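Local coordinates for Tlr1174 protein (Synechococcus elongatus, PDB 2OZT), which catalyses the metal-dependent dehydration of 2-succinyl-6-hydroxy-2,4-cyclohexadiene-1-carboxylate to 2-succinylbenzoate, a step on the route to phylloquinone, at residues T246-D251 against S271-G276; T281-L286 against L296-D301; A175-W180 against Q197-D202; Q205-L210 against Q231-R236; A119-W124 against Q148-A153. All blocks are in the same frame, centred on the assembly; numbering follows the deposited sequence. Where two conformers were deposited one is given.

Interaction 1: residues T246-D251 against S271-G276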
# COMPACT_ATOMS: atom_id res chain seq x y z
N THR A 246 -1.05 -2.46 -3.91
CA THR A 246 -1.57 -3.33 -4.96
C THR A 246 -3.02 -2.99 -5.33
O THR A 246 -3.39 -3.07 -6.51
CB THR A 246 -1.39 -4.75 -4.54
OG1 THR A 246 -0.00 -5.02 -4.32
CG2 THR A 246 -1.87 -5.76 -5.60
N ALA A 247 -3.83 -2.62 -4.34
CA ALA A 247 -5.23 -2.34 -4.63
C ALA A 247 -5.42 -1.11 -5.51
O ALA A 247 -6.49 -0.92 -6.12
CB ALA A 247 -6.01 -2.17 -3.32
N LEU A 248 -4.39 -0.24 -5.55
CA LEU A 248 -4.49 1.02 -6.32
C LEU A 248 -3.74 1.01 -7.64
O LEU A 248 -3.81 1.96 -8.41
CB LEU A 248 -3.91 2.20 -5.51
CG LEU A 248 -4.40 2.31 -4.07
CD1 LEU A 248 -3.75 3.58 -3.42
CD2 LEU A 248 -5.96 2.37 -4.04
N PHE A 249 -2.99 -0.08 -7.88
CA PHE A 249 -1.90 -0.06 -8.83
C PHE A 249 -2.29 -0.39 -10.27
O PHE A 249 -1.70 0.17 -11.21
CB PHE A 249 -0.87 -1.07 -8.31
CG PHE A 249 0.22 -1.45 -9.26
CD1 PHE A 249 1.48 -0.82 -9.23
CD2 PHE A 249 0.01 -2.51 -10.15
CE1 PHE A 249 2.51 -1.24 -10.11
CE2 PHE A 249 1.00 -2.90 -11.05
CZ PHE A 249 2.25 -2.27 -11.01
N GLY A 250 -3.32 -1.22 -10.48
CA GLY A 250 -3.64 -1.69 -11.82
C GLY A 250 -3.82 -3.19 -11.84
O GLY A 250 -3.99 -3.82 -10.80
N ASP A 251 -3.77 -3.77 -13.04
CA ASP A 251 -3.82 -5.23 -13.15
C ASP A 251 -2.56 -5.79 -12.46
O ASP A 251 -1.47 -5.38 -12.80
CB ASP A 251 -3.79 -5.58 -14.65
CG ASP A 251 -4.05 -7.05 -14.94
OD1 ASP A 251 -3.68 -7.94 -14.16
OD2 ASP A 251 -4.66 -7.33 -16.00
N SER A 271 2.13 -2.52 0.59
CA SER A 271 1.41 -1.84 1.65
C SER A 271 -0.05 -1.66 1.40
O SER A 271 -0.57 -1.91 0.29
CB SER A 271 2.06 -0.47 1.91
OG SER A 271 1.68 0.45 0.93
N SER A 272 -0.73 -1.30 2.49
CA SER A 272 -2.18 -1.14 2.48
C SER A 272 -2.66 0.23 2.06
O SER A 272 -2.06 1.25 2.39
CB SER A 272 -2.73 -1.42 3.87
OG SER A 272 -4.15 -1.23 3.90
N ALA A 273 -3.76 0.28 1.32
CA ALA A 273 -4.45 1.52 0.98
C ALA A 273 -5.75 1.59 1.80
O ALA A 273 -6.76 2.15 1.33
CB ALA A 273 -4.81 1.52 -0.49
N LEU A 274 -5.74 1.01 3.01
CA LEU A 274 -6.95 0.96 3.86
C LEU A 274 -8.13 0.39 3.10
O LEU A 274 -9.25 0.95 3.09
CB LEU A 274 -7.28 2.36 4.45
CG LEU A 274 -6.19 2.98 5.33
CD1 LEU A 274 -6.70 4.33 5.82
CD2 LEU A 274 -5.80 2.08 6.49
N GLU A 275 -7.86 -0.73 2.46
CA GLU A 275 -8.88 -1.45 1.68
C GLU A 275 -9.55 -2.50 2.58
O GLU A 275 -9.12 -2.75 3.70
CB GLU A 275 -8.25 -2.09 0.42
CG GLU A 275 -7.21 -3.15 0.70
CD GLU A 275 -5.90 -2.60 1.25
OE1 GLU A 275 -5.70 -2.68 2.48
OE2 GLU A 275 -5.08 -2.13 0.45
N GLY A 276 -10.61 -3.14 2.07
CA GLY A 276 -11.34 -4.09 2.90
C GLY A 276 -10.82 -5.51 2.71
O GLY A 276 -9.79 -5.74 2.03
O HOH W 1 0.08 -3.87 -1.62
O HOH W 2 -3.03 -1.96 -1.44

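Interaction 2: residues T281-L286 against L296-D301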
# COMPACT_ATOMS: atom_id res chain seq x y z
N THR A 281 -7.44 -9.91 0.99
CA THR A 281 -7.27 -11.34 0.79
C THR A 281 -6.75 -11.61 -0.62
O THR A 281 -5.87 -12.46 -0.80
CB THR A 281 -8.57 -12.12 1.05
OG1 THR A 281 -9.06 -11.78 2.34
CG2 THR A 281 -8.27 -13.63 1.08
N ALA A 282 -7.25 -10.88 -1.60
CA ALA A 282 -6.73 -10.97 -2.95
C ALA A 282 -5.24 -10.64 -3.02
O ALA A 282 -4.49 -11.27 -3.77
CB ALA A 282 -7.49 -10.03 -3.87
N ILE A 283 -4.81 -9.62 -2.27
CA ILE A 283 -3.41 -9.26 -2.27
C ILE A 283 -2.57 -10.37 -1.62
O ILE A 283 -1.52 -10.73 -2.15
CB ILE A 283 -3.20 -7.90 -1.56
CG1 ILE A 283 -3.85 -6.79 -2.38
CG2 ILE A 283 -1.70 -7.61 -1.41
CD1 ILE A 283 -3.96 -5.41 -1.58
N PHE A 284 -3.00 -10.85 -0.45
CA PHE A 284 -2.28 -11.97 0.16
C PHE A 284 -2.20 -13.19 -0.80
O PHE A 284 -1.17 -13.89 -0.79
CB PHE A 284 -2.83 -12.36 1.53
CG PHE A 284 -2.29 -11.49 2.65
CD1 PHE A 284 -2.55 -10.11 2.67
CD2 PHE A 284 -1.54 -12.05 3.67
CE1 PHE A 284 -2.03 -9.32 3.71
CE2 PHE A 284 -1.05 -11.29 4.69
CZ PHE A 284 -1.29 -9.92 4.74
N HIS A 285 -3.23 -13.45 -1.60
CA HIS A 285 -3.12 -14.52 -2.59
C HIS A 285 -2.00 -14.19 -3.59
O HIS A 285 -1.21 -15.07 -3.97
CB HIS A 285 -4.47 -14.64 -3.32
CG HIS A 285 -4.44 -15.47 -4.57
ND1 HIS A 285 -4.16 -16.82 -4.57
CD2 HIS A 285 -4.65 -15.13 -5.87
CE1 HIS A 285 -4.19 -17.28 -5.80
NE2 HIS A 285 -4.49 -16.28 -6.62
N LEU A 286 -1.98 -12.96 -4.09
CA LEU A 286 -0.93 -12.58 -5.03
C LEU A 286 0.49 -12.71 -4.40
O LEU A 286 1.45 -13.05 -5.08
CB LEU A 286 -1.14 -11.13 -5.49
CG LEU A 286 -2.36 -10.98 -6.44
CD1 LEU A 286 -2.82 -9.54 -6.50
CD2 LEU A 286 -1.95 -11.47 -7.83
N LEU A 296 5.36 -6.23 5.52
CA LEU A 296 4.27 -5.59 4.79
C LEU A 296 3.71 -4.38 5.49
O LEU A 296 3.59 -4.37 6.75
CB LEU A 296 3.07 -6.55 4.61
CG LEU A 296 3.33 -7.93 4.00
CD1 LEU A 296 2.02 -8.71 3.92
CD2 LEU A 296 3.98 -7.77 2.59
N GLY A 297 3.32 -3.37 4.70
CA GLY A 297 2.73 -2.17 5.31
C GLY A 297 1.24 -2.37 5.53
O GLY A 297 0.43 -1.55 5.06
N PHE A 298 0.89 -3.42 6.26
CA PHE A 298 -0.51 -3.75 6.52
C PHE A 298 -0.86 -3.68 7.99
O PHE A 298 -1.92 -4.21 8.41
CB PHE A 298 -0.86 -5.13 5.94
CG PHE A 298 -1.17 -5.09 4.45
CD1 PHE A 298 -2.50 -5.02 4.01
CD2 PHE A 298 -0.16 -5.08 3.48
CE1 PHE A 298 -2.79 -4.97 2.63
CE2 PHE A 298 -0.46 -5.04 2.12
CZ PHE A 298 -1.78 -4.99 1.70
N GLY A 299 -0.04 -2.93 8.74
CA GLY A 299 -0.24 -2.75 10.21
C GLY A 299 -1.22 -1.65 10.51
O GLY A 299 -0.95 -0.76 11.32
N VAL A 300 -2.39 -1.71 9.85
CA VAL A 300 -3.30 -0.58 9.79
C VAL A 300 -4.63 -0.88 10.49
O VAL A 300 -5.60 -0.17 10.27
CB VAL A 300 -3.60 -0.17 8.31
CG1 VAL A 300 -2.31 0.32 7.60
CG2 VAL A 300 -4.24 -1.36 7.54
N ASP A 301 -4.66 -1.92 11.32
CA ASP A 301 -5.90 -2.32 12.03
C ASP A 301 -6.53 -1.26 12.89
O ASP A 301 -7.73 -1.33 13.13
CB ASP A 301 -5.65 -3.53 12.93
CG ASP A 301 -5.53 -4.80 12.15
OD1 ASP A 301 -5.78 -4.80 10.93
OD2 ASP A 301 -5.18 -5.81 12.77

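Interaction 3: residues A175-W180 against Q197-D202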
# COMPACT_ATOMS: atom_id res chain seq x y z
N ALA A 175 15.99 21.73 1.54
CA ALA A 175 17.15 21.98 2.41
C ALA A 175 17.05 21.11 3.67
O ALA A 175 18.05 20.59 4.14
CB ALA A 175 17.18 23.45 2.78
N THR A 176 15.84 20.98 4.21
CA THR A 176 15.60 20.11 5.38
C THR A 176 15.95 18.64 5.09
O THR A 176 16.57 17.97 5.91
CB THR A 176 14.14 20.22 5.85
OG1 THR A 176 13.91 21.57 6.28
CG2 THR A 176 13.81 19.26 7.04
N ALA A 177 15.51 18.13 3.93
CA ALA A 177 15.82 16.76 3.56
C ALA A 177 17.33 16.58 3.51
O ALA A 177 17.88 15.61 4.02
CB ALA A 177 15.21 16.44 2.19
N ASN A 178 18.02 17.53 2.88
CA ASN A 178 19.45 17.41 2.78
C ASN A 178 20.16 17.37 4.14
O ASN A 178 21.08 16.57 4.34
CB ASN A 178 19.97 18.52 1.89
CG ASN A 178 21.19 18.11 1.16
OD1 ASN A 178 21.14 17.70 0.01
ND2 ASN A 178 22.31 18.16 1.85
N ARG A 179 19.69 18.22 5.07
CA ARG A 179 20.26 18.24 6.43
C ARG A 179 19.99 16.90 7.15
O ARG A 179 20.88 16.35 7.81
CB ARG A 179 19.72 19.41 7.23
CG ARG A 179 20.29 20.76 6.75
CD ARG A 179 20.20 21.86 7.83
NE ARG A 179 18.85 21.93 8.42
CZ ARG A 179 17.79 22.46 7.81
NH1 ARG A 179 17.90 23.01 6.61
NH2 ARG A 179 16.60 22.46 8.42
N TRP A 180 18.78 16.34 6.96
CA TRP A 180 18.46 15.03 7.52
C TRP A 180 19.33 13.91 6.99
O TRP A 180 19.82 13.07 7.75
CB TRP A 180 17.00 14.70 7.21
CG TRP A 180 16.05 14.87 8.36
CD1 TRP A 180 15.13 15.85 8.53
CD2 TRP A 180 15.89 13.97 9.46
NE1 TRP A 180 14.39 15.63 9.69
CE2 TRP A 180 14.85 14.47 10.27
CE3 TRP A 180 16.51 12.77 9.82
CZ2 TRP A 180 14.43 13.81 11.46
CZ3 TRP A 180 16.12 12.14 11.01
CH2 TRP A 180 15.06 12.64 11.78
N GLN A 197 9.60 8.78 1.13
CA GLN A 197 9.02 10.03 0.59
C GLN A 197 9.54 11.30 1.30
O GLN A 197 8.77 12.03 1.90
CB GLN A 197 7.48 9.95 0.53
CG GLN A 197 6.89 10.93 -0.48
CD GLN A 197 7.03 10.48 -1.90
OE1 GLN A 197 6.79 9.29 -2.22
NE2 GLN A 197 7.42 11.38 -2.80
N PRO A 198 10.85 11.55 1.19
CA PRO A 198 11.32 12.74 1.90
C PRO A 198 10.76 14.03 1.33
O PRO A 198 10.55 15.00 2.09
CB PRO A 198 12.84 12.67 1.74
CG PRO A 198 13.08 11.83 0.54
CD PRO A 198 11.95 10.79 0.60
N LEU A 199 10.47 14.05 0.04
CA LEU A 199 9.97 15.28 -0.63
C LEU A 199 8.64 14.98 -1.27
O LEU A 199 8.38 13.81 -1.57
CB LEU A 199 10.98 15.76 -1.70
CG LEU A 199 12.41 16.06 -1.25
CD1 LEU A 199 13.27 16.37 -2.46
CD2 LEU A 199 12.37 17.24 -0.29
N PRO A 200 7.83 16.01 -1.52
CA PRO A 200 6.56 15.77 -2.21
C PRO A 200 6.81 15.32 -3.64
O PRO A 200 7.85 15.56 -4.21
CB PRO A 200 5.84 17.13 -2.16
CG PRO A 200 6.90 18.15 -1.87
CD PRO A 200 8.07 17.43 -1.20
N PRO A 201 5.85 14.57 -4.22
CA PRO A 201 6.01 14.02 -5.55
C PRO A 201 6.33 15.01 -6.64
O PRO A 201 6.95 14.61 -7.61
CB PRO A 201 4.67 13.36 -5.82
CG PRO A 201 4.16 13.02 -4.48
CD PRO A 201 4.61 14.11 -3.56
N ASP A 202 5.94 16.28 -6.48
CA ASP A 202 6.24 17.23 -7.54
C ASP A 202 7.73 17.52 -7.67
O ASP A 202 8.18 17.99 -8.74
CB ASP A 202 5.45 18.55 -7.32
CG ASP A 202 5.91 19.29 -6.10
OD1 ASP A 202 5.72 18.76 -4.99
OD2 ASP A 202 6.48 20.40 -6.24

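Interaction 4: residues Q205-L210 against Q231-R236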
# COMPACT_ATOMS: atom_id res chain seq x y z
N GLN A 205 12.83 15.72 -9.48
CA GLN A 205 14.24 15.83 -9.82
C GLN A 205 15.11 15.82 -8.59
O GLN A 205 16.18 15.17 -8.58
CB GLN A 205 14.54 17.09 -10.64
CG GLN A 205 13.65 17.25 -11.84
CD GLN A 205 12.45 18.19 -11.62
OE1 GLN A 205 11.76 18.18 -10.57
NE2 GLN A 205 12.18 19.01 -12.65
N ALA A 206 14.68 16.51 -7.53
CA ALA A 206 15.46 16.50 -6.30
C ALA A 206 15.38 15.13 -5.59
O ALA A 206 16.35 14.67 -4.98
CB ALA A 206 15.00 17.63 -5.38
N LEU A 207 14.24 14.46 -5.71
CA LEU A 207 14.11 13.15 -5.08
C LEU A 207 15.09 12.19 -5.73
O LEU A 207 15.77 11.43 -5.06
CB LEU A 207 12.70 12.58 -5.33
CG LEU A 207 11.57 12.91 -4.36
CD1 LEU A 207 10.27 12.44 -4.94
CD2 LEU A 207 11.85 12.23 -3.02
N LEU A 208 15.14 12.25 -7.06
CA LEU A 208 16.07 11.40 -7.80
C LEU A 208 17.54 11.69 -7.46
O LEU A 208 18.33 10.80 -7.15
CB LEU A 208 15.78 11.50 -9.29
CG LEU A 208 16.63 10.63 -10.21
CD1 LEU A 208 16.41 9.11 -9.95
CD2 LEU A 208 16.34 10.98 -11.69
N SER A 209 17.89 12.99 -7.46
CA SER A 209 19.25 13.39 -7.14
C SER A 209 19.66 12.99 -5.72
O SER A 209 20.75 12.48 -5.50
CB SER A 209 19.43 14.91 -7.31
OG SER A 209 20.76 15.22 -6.99
N LEU A 210 18.75 13.18 -4.75
CA LEU A 210 19.03 12.71 -3.40
C LEU A 210 19.28 11.19 -3.39
O LEU A 210 20.24 10.72 -2.82
CB LEU A 210 17.86 13.02 -2.46
CG LEU A 210 17.75 14.46 -1.94
CD1 LEU A 210 16.41 14.63 -1.22
CD2 LEU A 210 18.95 14.80 -1.03
N GLN A 231 6.55 2.48 -13.55
CA GLN A 231 7.37 2.35 -14.76
C GLN A 231 8.17 3.63 -15.02
O GLN A 231 9.34 3.54 -15.41
CB GLN A 231 6.48 2.01 -15.96
CG GLN A 231 7.30 1.89 -17.25
CD GLN A 231 6.49 1.51 -18.43
OE1 GLN A 231 6.14 0.33 -18.58
NE2 GLN A 231 6.22 2.47 -19.31
N ARG A 232 7.54 4.80 -14.86
CA ARG A 232 8.29 6.07 -15.05
C ARG A 232 9.56 6.15 -14.16
O ARG A 232 10.66 6.58 -14.59
CB ARG A 232 7.37 7.26 -14.81
CG ARG A 232 8.02 8.63 -14.93
CD ARG A 232 6.96 9.75 -14.82
NE ARG A 232 6.00 9.67 -15.95
CZ ARG A 232 4.72 9.32 -15.86
NH1 ARG A 232 4.17 9.04 -14.68
NH2 ARG A 232 3.96 9.26 -16.96
N TRP A 233 9.43 5.70 -12.91
CA TRP A 233 10.56 5.77 -11.97
C TRP A 233 11.62 4.71 -12.26
O TRP A 233 12.81 4.95 -12.10
CB TRP A 233 10.03 5.69 -10.55
CG TRP A 233 9.55 7.03 -10.07
CD1 TRP A 233 8.26 7.47 -9.91
CD2 TRP A 233 10.39 8.13 -9.72
NE1 TRP A 233 8.25 8.77 -9.44
CE2 TRP A 233 9.55 9.19 -9.31
CE3 TRP A 233 11.78 8.30 -9.67
CZ2 TRP A 233 10.04 10.41 -8.87
CZ3 TRP A 233 12.28 9.51 -9.22
CH2 TRP A 233 11.42 10.55 -8.83
N VAL A 234 11.19 3.54 -12.72
CA VAL A 234 12.17 2.55 -13.16
C VAL A 234 12.98 3.12 -14.33
O VAL A 234 14.19 2.94 -14.40
CB VAL A 234 11.45 1.29 -13.64
CG1 VAL A 234 12.38 0.35 -14.35
CG2 VAL A 234 10.78 0.56 -12.42
N ASP A 235 12.28 3.76 -15.26
CA ASP A 235 12.97 4.22 -16.48
C ASP A 235 13.85 5.42 -16.16
O ASP A 235 14.78 5.72 -16.93
CB ASP A 235 11.96 4.50 -17.62
CG ASP A 235 11.29 3.23 -18.14
OD1 ASP A 235 11.82 2.12 -17.94
OD2 ASP A 235 10.23 3.37 -18.79
N ARG A 236 13.55 6.12 -15.06
CA ARG A 236 14.45 7.16 -14.54
C ARG A 236 15.66 6.60 -13.80
O ARG A 236 16.52 7.36 -13.34
CB ARG A 236 13.69 8.07 -13.56
CG ARG A 236 12.86 9.13 -14.26
CD ARG A 236 11.88 9.82 -13.29
NE ARG A 236 11.13 10.86 -13.99
CZ ARG A 236 10.07 11.49 -13.51
NH1 ARG A 236 9.59 11.22 -12.30
NH2 ARG A 236 9.50 12.42 -14.26

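Interaction 5: residues A119-W124 against Q148-A153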
# COMPACT_ATOMS: atom_id res chain seq x y z
N ALA A 119 6.20 9.54 21.38
CA ALA A 119 5.33 8.33 21.41
C ALA A 119 6.08 7.10 20.93
O ALA A 119 5.87 5.98 21.45
CB ALA A 119 4.11 8.52 20.56
N ALA A 120 6.92 7.29 19.93
CA ALA A 120 7.68 6.17 19.37
C ALA A 120 8.41 5.39 20.45
O ALA A 120 8.58 4.17 20.32
CB ALA A 120 8.64 6.65 18.31
N LEU A 121 8.88 6.09 21.50
CA LEU A 121 9.73 5.46 22.48
C LEU A 121 8.97 4.51 23.42
O LEU A 121 9.59 3.72 24.11
CB LEU A 121 10.45 6.54 23.31
CG LEU A 121 11.34 7.47 22.50
CD1 LEU A 121 11.92 8.52 23.48
CD2 LEU A 121 12.46 6.71 21.84
N GLU A 122 7.64 4.57 23.38
CA GLU A 122 6.84 3.77 24.30
C GLU A 122 5.93 2.82 23.52
O GLU A 122 5.25 1.98 24.12
CB GLU A 122 5.98 4.64 25.24
CG GLU A 122 4.88 5.41 24.49
CD GLU A 122 4.45 6.73 25.13
OE1 GLU A 122 5.16 7.25 26.02
OE2 GLU A 122 3.43 7.29 24.67
N GLN A 123 5.94 2.93 22.19
CA GLN A 123 4.99 2.16 21.37
C GLN A 123 5.57 0.94 20.66
O GLN A 123 4.81 0.16 20.08
CB GLN A 123 4.33 3.03 20.30
CG GLN A 123 3.35 4.05 20.86
CD GLN A 123 2.70 4.89 19.77
OE1 GLN A 123 2.99 4.75 18.58
NE2 GLN A 123 1.82 5.80 20.19
N TRP A 124 6.87 0.76 20.69
CA TRP A 124 7.47 -0.37 19.94
C TRP A 124 7.42 -1.67 20.72
O TRP A 124 7.37 -2.77 20.12
CB TRP A 124 8.93 -0.06 19.53
CG TRP A 124 9.92 0.16 20.65
CD1 TRP A 124 10.34 1.35 21.17
CD2 TRP A 124 10.64 -0.87 21.34
NE1 TRP A 124 11.28 1.11 22.14
CE2 TRP A 124 11.47 -0.24 22.28
CE3 TRP A 124 10.63 -2.28 21.26
CZ2 TRP A 124 12.31 -0.96 23.13
CZ3 TRP A 124 11.44 -3.00 22.11
CH2 TRP A 124 12.28 -2.34 23.04
N GLN A 148 15.47 14.17 15.70
CA GLN A 148 16.76 13.53 15.72
C GLN A 148 17.14 13.07 17.13
O GLN A 148 17.72 12.03 17.31
CB GLN A 148 17.82 14.44 15.08
CG GLN A 148 17.70 14.44 13.57
CD GLN A 148 18.29 15.66 12.88
OE1 GLN A 148 18.96 16.48 13.51
NE2 GLN A 148 18.05 15.77 11.57
N ALA A 149 16.77 13.86 18.13
CA ALA A 149 17.01 13.45 19.52
C ALA A 149 16.21 12.23 19.93
O ALA A 149 16.75 11.31 20.55
CB ALA A 149 16.79 14.62 20.46
N ILE A 150 14.94 12.20 19.49
CA ILE A 150 14.09 11.01 19.72
C ILE A 150 14.68 9.83 18.97
O ILE A 150 14.77 8.71 19.50
CB ILE A 150 12.66 11.27 19.30
CG1 ILE A 150 12.04 12.37 20.17
CG2 ILE A 150 11.85 9.97 19.42
CD1 ILE A 150 10.80 12.96 19.57
N LEU A 151 15.09 10.07 17.73
CA LEU A 151 15.62 8.98 16.92
C LEU A 151 16.86 8.33 17.55
O LEU A 151 17.01 7.11 17.58
CB LEU A 151 15.94 9.49 15.50
CG LEU A 151 16.41 8.41 14.53
CD1 LEU A 151 15.52 7.13 14.46
CD2 LEU A 151 16.52 8.98 13.13
N LYS A 152 17.75 9.18 18.07
CA LYS A 152 18.92 8.70 18.76
C LYS A 152 18.53 7.76 19.93
O LYS A 152 19.11 6.67 20.10
CB LYS A 152 19.77 9.91 19.25
CG LYS A 152 21.03 9.51 19.99
CD LYS A 152 21.94 10.75 20.13
CE LYS A 152 23.05 10.52 21.15
NZ LYS A 152 23.97 9.44 20.71
N ALA A 153 17.54 8.17 20.72
CA ALA A 153 17.06 7.35 21.85
C ALA A 153 16.37 6.07 21.35
O ALA A 153 16.54 4.99 21.95
CB ALA A 153 16.11 8.17 22.69

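Interaction 1: residues T246-D251 against S271-G276
At the mouth of the enolase-type barrel, next to the predicted proton acceptor K245, A247 and L248 of the short helix 246-249 face A273 and E275 of the loop that follows strand 268-270. The direct contacts are apolar or long. CB of A273 fits into the fork of L248, with A273 CB 3.7 Å from L248 CG and both methyls of that leucine at similar range. The polar part runs through two waters. Water 1 accepts from T246 N and donates to S271 O. Water 2 accepts from A247 N and donates both to S271 O and, over 2.8 Å, to E275 OE2. Backbone N-H groups of the first helical turn are thus met through solvent, and S271 O accepts a hydrogen bond from each water.

E275 is bent back over its own loop, CG lying between the backbone N and the carbonyl carbon (chi1 63°) with a second bend at chi2. A273 N donates to E275 OE2 over 2.9 Å, almost straight at 171° but from above the carboxylate plane. S272 OG donates to E275 OE1 on the syn side while accepting from L274 N, which closes an ST turn. Replacing E275 by an alanine is likely to cost water 2 one of its two acceptors, and A273 N and R280 their carboxylate partner.

R280 and I283 of helix 277-290 both reach E275, F89 of helix 85-97 packs on T246 and A247, and R28 of strand 23-36 binds the carbonyls of A273 and L274.

Interaction 2: residues T281-L286 against L296-D301
F284 and F298 form a T-shaped (edge-to-face) pair: ring centroids lie 5.7 Å apart and the planes meet at 80°. The leading atom is F284 CE1, which stands 4.3 Å above the F298 plane, over the ring centre. Two aliphatic chains complete this first shell. L296 CD1 comes obliquely against the F284 ring, 3.6 Å from F284 CZ, so leucine methyl and second phenyl meet the same outer end of that ring, at CZ and CE1. On the F298 side, I283 CD1 lies in the ring plane, 4.0 Å from F298 CZ. With its CG anti to the carbonyl carbon (chi1 -82°), F298 sends its ring toward the helix.

The next shell sets the backbone. Inverse gamma turns centred on G297 and G299 flank F298, their bonds F298 N to L296 O and V300 N to F298 O being weak. G297 is also bonded through its backbone to F270 and S272, and L296 to P109 and C111.

Helix 277-290 thereby packs on the loop that follows it: L308 touches F284, R280 of the same helix lies on F298 and V300, and F89 of helix 85-97 and T246 of helix 246-249 cover I283.

Interaction 3: residues A175-W180 against Q197-D202
A177 meets L199 and P198 through a single methyl group, and that is the close-packed part of the contact between helix 174-187 and the loop after strand 192-196. A177 CB is 3.9 Å from L199 CD2. The approach to the proline is looser, A177 CB standing 4.5 Å from P198 CB. L199 reaches the helix with one branch, although its CB does not aim there: CG lies anti to the carbonyl carbon (chi1 -58°), and with chi2 near 174° CD2 is the branch that reaches the alanine. The small side chain of A177 lets the backbones come near, its CA being 6.3 Å from that of P198. W172 touches both A177 and P198, and F181 of helix 174-187 and L207 of helix 204-213 also pack on the proline, so this inner side is buried.

The other side differs. A175, N178 and R179 turn outward on the helix, and P201 and D202 carry the loop into solvent.

Within the loop, order comes from a polar bond. Q197 NE2 donates to L199 O over 2.9 Å with an N-H...O angle of 160°, the donor lying nearly on the extension of the carbonyl bond. The same amide nitrogen is bonded to S223 OG, and Q197 OE1 accepts from D221 N. The chemistry therefore divides: weak, nonspecific methyl contacts seat the loop on the helix, whereas the directional amide of Q197, next in sequence to the magnesium ligand E196, ties it to the backbone of D221, another ligand, which is consistent with a second-shell role at the metal site.

Interaction 4: residues Q205-L210 against Q231-R236
The 2.8 Å bond from L210 N to A206 O is the shortest polar link in the two segments, within the helix whose L207 and L208 meet W233 and R236. The methyls of L208 rest against R236 O in van der Waals contact, L208 CD1 lying 3.8 Å from it. These contacts join two neighbouring outer helices of the TIM-type beta/alpha barrel, 204-213 and 227-235, which flank strand 218-220 in the chain. L208 gets there because its CG is anti to the backbone N (chi1 -178°), which extends both methyls toward the end of the other helix.

W233 lays its six-membered ring between the helices, and L208 CB meets the edge of that ring at 4.0 Å from W233 CZ3. L207 CB approaches obliquely, 4.2 Å from W233 CH2. Around the indole, L220 of strand 218-220 and F242 of strand 241-244 pack on the barrel side, and the ring of W238 meets it at a steep angle.

R236 folds its extended side chain back beside the indole and makes a cation-pi contact with W204. Its guanidinium has R232 CG over the centre of one face, while R236 NH1 stands 3.5 Å above the W233 plane, offset toward the rim.

Interaction 5: residues A119-W124 against Q148-A153
Within these segments of helices 120-129 and 144-157, L121 makes the apolar contacts with I150 and A153, which lie one helical turn apart. Its CG is 4.0 Å from I150 CG2, the two side chains crossing at a slant. One methyl goes further, L121 CD2 lying 4.0 Å from A153 CB. For I150, CG2 anti to the backbone N puts that methyl, rather than the longer CG1 branch, against the leucine.

Contacts of carbon with backbone form the second kind. L121 CD2 sits 3.8 Å from I150 O and 4.0 Å from A153 C, so the methyl rests on the peptide surface of the helix between the two side chains.

The backbone bonds are internal to each segment. A153 N donates to A149 O in regular helical fashion, whereas in 119-124 E122 N bonds to A119 O, three residues back, and Q123 N to A120 O is weak. Q123 OE1 accepts from G115 N, just past strand 112-114.

W137 of strand 134-138 packs against A120, I150 and L151, beneath both helices. Two adjacent helices laid over the strand that connects them are what a beta/alpha barrel shows, here the TIM-type barrel of the enolase superfamily.

How the interactions relate
Along the chain the contacts follow in series: interaction 5, then 3, 4, 1 and 2. Interactions 5 and 4 join neighbouring outer helices of the barrel, which is built on the parallel strands 112-114 to 268-270, and interaction 3 joins an outer helix to the loop after strand 192-196. Interactions 3 and 4 touch, centres 14 Å apart, through L199 on A206 and P198 on L207; 3 and 5 meet where W180 packs on Q148 and L151. Interactions 1 and 2, centres 9 Å apart, lie at the last strand, 268-270, and helix 277-290, joined by a probable S272 N to G297 O hydrogen bond. Interaction 1 adjoins K245 and D221, interaction 3 the metal ligands E196 and D167.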